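Local coordinates for lipoxygenase (Cyanothece sp., PDB 5EK8), which is a non-heme iron enzyme that probably adds molecular oxygen to polyunsaturated fatty acids, acting as a 9R-lipoxygenase, at residues I278-L290 with N416-E430. Sequence-based numbering, arbitrary orientation.
Sequences IWDNYEKDTEHDL and NGPLTYPGFLQMCTE. With NA (sodium ion), chain C.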
# COMPACT_ATOMS: atom_id res chain seq x y z
N ILE A 278 -15.51 5.82 17.58
CA ILE A 278 -15.71 7.14 18.19
C ILE A 278 -14.85 8.19 17.50
O ILE A 278 -13.65 8.01 17.33
CB ILE A 278 -15.39 7.12 19.70
CG1 ILE A 278 -16.51 6.42 20.48
CG2 ILE A 278 -15.23 8.54 20.22
CD1 ILE A 278 -16.26 4.95 20.71
N TRP A 279 -15.48 9.29 17.11
CA TRP A 279 -14.84 10.29 16.26
C TRP A 279 -14.64 11.62 16.98
O TRP A 279 -14.40 12.64 16.34
CB TRP A 279 -15.65 10.50 14.98
CG TRP A 279 -16.09 9.21 14.36
CD1 TRP A 279 -17.23 8.50 14.64
CD2 TRP A 279 -15.39 8.46 13.35
NE1 TRP A 279 -17.28 7.36 13.87
CE2 TRP A 279 -16.17 7.32 13.07
CE3 TRP A 279 -14.19 8.65 12.66
CZ2 TRP A 279 -15.78 6.37 12.13
CZ3 TRP A 279 -13.80 7.71 11.73
CH2 TRP A 279 -14.60 6.58 11.47
N ASP A 280 -14.72 11.60 18.31
CA ASP A 280 -14.59 12.82 19.10
C ASP A 280 -13.28 13.56 18.83
O ASP A 280 -13.18 14.77 19.03
CB ASP A 280 -14.70 12.50 20.60
CG ASP A 280 -16.06 11.95 20.97
OD1 ASP A 280 -16.15 11.24 21.99
OD2 ASP A 280 -17.03 12.23 20.25
N ASN A 281 -12.28 12.81 18.35
CA ASN A 281 -10.95 13.34 18.08
C ASN A 281 -10.81 14.11 16.76
O ASN A 281 -9.79 14.75 16.52
CB ASN A 281 -9.95 12.19 18.07
CG ASN A 281 -8.81 12.41 19.03
OD1 ASN A 281 -8.95 13.07 20.06
ND2 ASN A 281 -7.65 11.85 18.69
N TYR A 282 -11.83 14.05 15.91
CA TYR A 282 -11.67 14.47 14.52
C TYR A 282 -12.63 15.56 14.06
O TYR A 282 -13.74 15.71 14.58
CB TYR A 282 -11.79 13.25 13.61
CG TYR A 282 -10.97 12.10 14.12
CD1 TYR A 282 -9.58 12.14 14.06
CD2 TYR A 282 -11.57 10.98 14.69
CE1 TYR A 282 -8.81 11.10 14.54
CE2 TYR A 282 -10.81 9.93 15.17
CZ TYR A 282 -9.43 9.99 15.10
OH TYR A 282 -8.66 8.95 15.57
N GLU A 283 -12.18 16.34 13.08
CA GLU A 283 -12.96 17.43 12.53
C GLU A 283 -13.97 16.94 11.49
O GLU A 283 -13.59 16.37 10.47
CB GLU A 283 -12.04 18.48 11.92
CG GLU A 283 -12.73 19.78 11.56
CD GLU A 283 -11.83 20.72 10.79
OE1 GLU A 283 -10.74 20.29 10.36
OE2 GLU A 283 -12.23 21.89 10.59
N LYS A 284 -15.25 17.16 11.77
CA LYS A 284 -16.32 16.82 10.84
C LYS A 284 -16.38 17.87 9.74
O LYS A 284 -16.15 19.05 10.00
CB LYS A 284 -17.67 16.75 11.57
CG LYS A 284 -18.79 16.17 10.73
CD LYS A 284 -20.06 15.96 11.54
CE LYS A 284 -20.74 17.28 11.85
NZ LYS A 284 -21.11 18.02 10.62
N ASP A 285 -16.67 17.43 8.51
CA ASP A 285 -16.91 18.39 7.43
C ASP A 285 -18.32 18.94 7.58
O ASP A 285 -19.07 18.51 8.46
CB ASP A 285 -16.69 17.76 6.03
CG ASP A 285 -17.69 16.65 5.69
OD1 ASP A 285 -17.24 15.52 5.38
OD2 ASP A 285 -18.92 16.89 5.67
N THR A 286 -18.69 19.89 6.73
CA THR A 286 -19.98 20.55 6.87
C THR A 286 -21.15 19.77 6.26
O THR A 286 -22.30 19.99 6.63
CB THR A 286 -19.96 21.95 6.24
OG1 THR A 286 -19.63 21.83 4.85
CG2 THR A 286 -18.92 22.82 6.93
N GLU A 287 -20.86 18.85 5.34
CA GLU A 287 -21.91 18.16 4.61
C GLU A 287 -22.46 16.93 5.35
O GLU A 287 -23.67 16.79 5.52
CB GLU A 287 -21.42 17.73 3.22
CG GLU A 287 -20.89 18.86 2.34
CD GLU A 287 -19.38 19.05 2.47
OE1 GLU A 287 -18.63 18.05 2.41
OE2 GLU A 287 -18.95 20.21 2.65
N HIS A 288 -21.57 16.05 5.78
CA HIS A 288 -21.98 14.75 6.30
C HIS A 288 -22.19 14.73 7.81
O HIS A 288 -21.73 15.61 8.53
CB HIS A 288 -20.95 13.68 5.92
CG HIS A 288 -20.53 13.73 4.49
ND1 HIS A 288 -19.32 14.27 4.09
CD2 HIS A 288 -21.15 13.31 3.36
CE1 HIS A 288 -19.22 14.18 2.77
NE2 HIS A 288 -20.31 13.60 2.31
N ASP A 289 -22.89 13.70 8.28
CA ASP A 289 -23.07 13.47 9.70
C ASP A 289 -21.92 12.64 10.25
O ASP A 289 -21.18 12.01 9.49
CB ASP A 289 -24.40 12.76 9.96
CG ASP A 289 -25.60 13.60 9.58
OD1 ASP A 289 -25.46 14.84 9.47
OD2 ASP A 289 -26.69 13.03 9.41
N LEU A 290 -21.76 12.66 11.57
CA LEU A 290 -20.77 11.84 12.25
C LEU A 290 -21.41 11.05 13.38
O LEU A 290 -22.16 11.61 14.18
CB LEU A 290 -19.64 12.70 12.81
CG LEU A 290 -18.23 12.53 12.25
CD1 LEU A 290 -17.22 13.24 13.14
CD2 LEU A 290 -17.88 11.06 12.09
N ASN A 416 -15.81 12.04 0.22
CA ASN A 416 -16.94 11.19 0.56
C ASN A 416 -16.97 10.82 2.04
O ASN A 416 -18.01 10.45 2.58
CB ASN A 416 -16.93 9.91 -0.28
CG ASN A 416 -17.41 10.13 -1.71
OD1 ASN A 416 -17.65 11.25 -2.14
ND2 ASN A 416 -17.53 9.04 -2.45
N GLY A 417 -15.81 10.92 2.70
CA GLY A 417 -15.72 10.70 4.13
C GLY A 417 -16.29 11.86 4.92
O GLY A 417 -16.30 13.00 4.44
N PRO A 418 -16.77 11.59 6.15
CA PRO A 418 -17.42 12.57 7.02
C PRO A 418 -16.46 13.58 7.64
O PRO A 418 -16.88 14.52 8.32
CB PRO A 418 -18.05 11.70 8.10
CG PRO A 418 -17.11 10.54 8.21
CD PRO A 418 -16.63 10.28 6.81
N LEU A 419 -15.16 13.38 7.41
CA LEU A 419 -14.16 14.24 8.01
C LEU A 419 -13.58 15.22 7.00
O LEU A 419 -13.72 15.05 5.80
CB LEU A 419 -13.04 13.40 8.62
CG LEU A 419 -13.50 12.44 9.71
CD1 LEU A 419 -12.30 11.72 10.32
CD2 LEU A 419 -14.32 13.17 10.76
N THR A 420 -12.93 16.25 7.53
CA THR A 420 -12.11 17.13 6.71
C THR A 420 -10.83 16.39 6.35
O THR A 420 -10.58 15.29 6.84
CB THR A 420 -11.78 18.45 7.44
OG1 THR A 420 -10.89 18.18 8.53
CG2 THR A 420 -13.05 19.10 7.97
N TYR A 421 -10.01 16.98 5.49
CA TYR A 421 -8.71 16.38 5.21
C TYR A 421 -7.84 16.30 6.47
O TYR A 421 -7.22 15.26 6.72
CB TYR A 421 -7.97 17.14 4.10
CG TYR A 421 -6.54 16.69 3.95
CD1 TYR A 421 -6.23 15.46 3.35
CD2 TYR A 421 -5.49 17.48 4.41
CE1 TYR A 421 -4.92 15.04 3.22
CE2 TYR A 421 -4.17 17.07 4.28
CZ TYR A 421 -3.89 15.84 3.69
OH TYR A 421 -2.59 15.42 3.55
N PRO A 422 -7.78 17.38 7.28
CA PRO A 422 -7.04 17.24 8.54
C PRO A 422 -7.52 16.08 9.43
O PRO A 422 -6.69 15.45 10.08
CB PRO A 422 -7.28 18.58 9.24
CG PRO A 422 -7.42 19.54 8.12
CD PRO A 422 -8.14 18.80 7.03
N GLY A 423 -8.82 15.80 9.44
CA GLY A 423 -9.35 14.71 10.24
C GLY A 423 -8.87 13.35 9.76
O GLY A 423 -8.32 12.55 10.53
N PHE A 424 -9.08 13.10 8.47
CA PHE A 424 -8.65 11.86 7.84
C PHE A 424 -7.14 11.63 8.03
O PHE A 424 -6.69 10.54 8.43
CB PHE A 424 -9.00 11.89 6.35
CG PHE A 424 -8.40 10.76 5.57
CD1 PHE A 424 -9.04 9.53 5.51
CD2 PHE A 424 -7.19 10.91 4.92
CE1 PHE A 424 -8.48 8.48 4.82
CE2 PHE A 424 -6.63 9.87 4.23
CZ PHE A 424 -7.27 8.65 4.17
N LEU A 425 -6.38 12.68 7.73
CA LEU A 425 -4.94 12.67 7.93
C LEU A 425 -4.61 12.31 9.37
O LEU A 425 -3.74 11.48 9.63
CB LEU A 425 -4.33 14.02 7.59
CG LEU A 425 -2.81 14.05 7.66
CD1 LEU A 425 -2.23 13.09 6.62
CD2 LEU A 425 -2.28 15.48 7.47
N GLN A 426 -5.33 12.92 10.31
CA GLN A 426 -5.07 12.67 11.72
C GLN A 426 -5.30 11.21 12.08
O GLN A 426 -4.55 10.65 12.88
CB GLN A 426 -5.94 13.57 12.59
CG GLN A 426 -5.69 13.39 14.07
CD GLN A 426 -6.61 14.26 14.89
OE1 GLN A 426 -6.78 15.44 14.59
NE2 GLN A 426 -7.21 13.68 15.92
N MET A 427 -6.33 10.59 11.50
CA MET A 427 -6.54 9.16 11.70
C MET A 427 -5.29 8.41 11.27
O MET A 427 -4.75 7.55 12.00
CB MET A 427 -7.75 8.64 10.91
CG MET A 427 -9.09 9.18 11.36
SD MET A 427 -10.46 8.51 10.38
CE MET A 427 -10.42 6.79 10.89
N CYS A 428 -4.81 8.78 10.08
CA CYS A 428 -3.67 8.08 9.50
C CYS A 428 -2.40 8.20 10.33
O CYS A 428 -1.79 7.19 10.69
CB CYS A 428 -3.41 8.60 8.09
SG CYS A 428 -4.73 8.18 6.94
N THR A 429 -2.01 9.43 10.64
CA THR A 429 -0.82 9.69 11.45
C THR A 429 -0.93 9.03 12.81
O THR A 429 0.04 8.42 13.30
CB THR A 429 -0.57 11.21 11.64
OG1 THR A 429 -1.72 11.83 12.22
CG2 THR A 429 -0.26 11.88 10.31
N GLU A 430 -2.11 9.14 13.43
CA GLU A 430 -2.38 8.47 14.70
C GLU A 430 -2.01 6.99 14.65
O GLU A 430 -1.17 6.53 15.43
CB GLU A 430 -3.85 8.61 15.10
CG GLU A 430 -4.15 9.84 15.93
CD GLU A 430 -5.63 10.05 16.16
OE1 GLU A 430 -6.42 9.13 15.85
OE2 GLU A 430 -6.02 11.14 16.64
NA NA C . -15.36 15.34 3.67
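Tyr282 lays its ring against the first turns of helix 421-432. Met427 CG sits over one face of that ring, 3.9 Å from its centroid, a CH-pi contact. Asn281 CB covers the opposite face. Met427 SD lies at the edge of the Trp279 ring, a Met-aromatic contact, and the bend at chi3 (68°) sets CE 3.6 Å from Trp279 CZ3. Leu419 fills the space beside these rings. Its CD1 meets Tyr282 CB at 3.7 Å, while its CD2 reaches Leu290 CD1. This buried half is tightly packed, and Tyr282 OH finds a hydrogen-bond partner in the backbone N of Ile505.

The backbones join in a single bridge between Lys284 and Leu419. Thr420 N donates to Glu283 O, and Asp285 N donates to Pro418 O at 2.9 Å in a nearly straight bond (170°). Beside the bridge lies the sodium ion. It is bound by Asp285 OD1 (2.5 Å), Gly417 O and Leu419 O, with Val414 O from helix 412-415 as the fourth protein ligand. His288 ND1 donates to Asp285 OD1 on the syn side, and His288 N donates to OD2. Together these bonds fix the carboxylate for the metal.

The outer side is looser and more polar. The extended Glu283 chain accepts from Thr420 OG1 at OE1 (2.8 Å), met from above the carboxylate plane. The same OG1 caps the helix by accepting from Gly423 N. Farther along, Gln426 NE2 bonds Asn281 O and also Glu430 OE2.

The loop thus links antiparallel strands 272-277 and 291-300 to the N-terminal end of helix 421-432. On the inner side, Pro418 and Met427 pack on Phe352 of the long helix 337-377, which also carries the iron ligands His359 and His364.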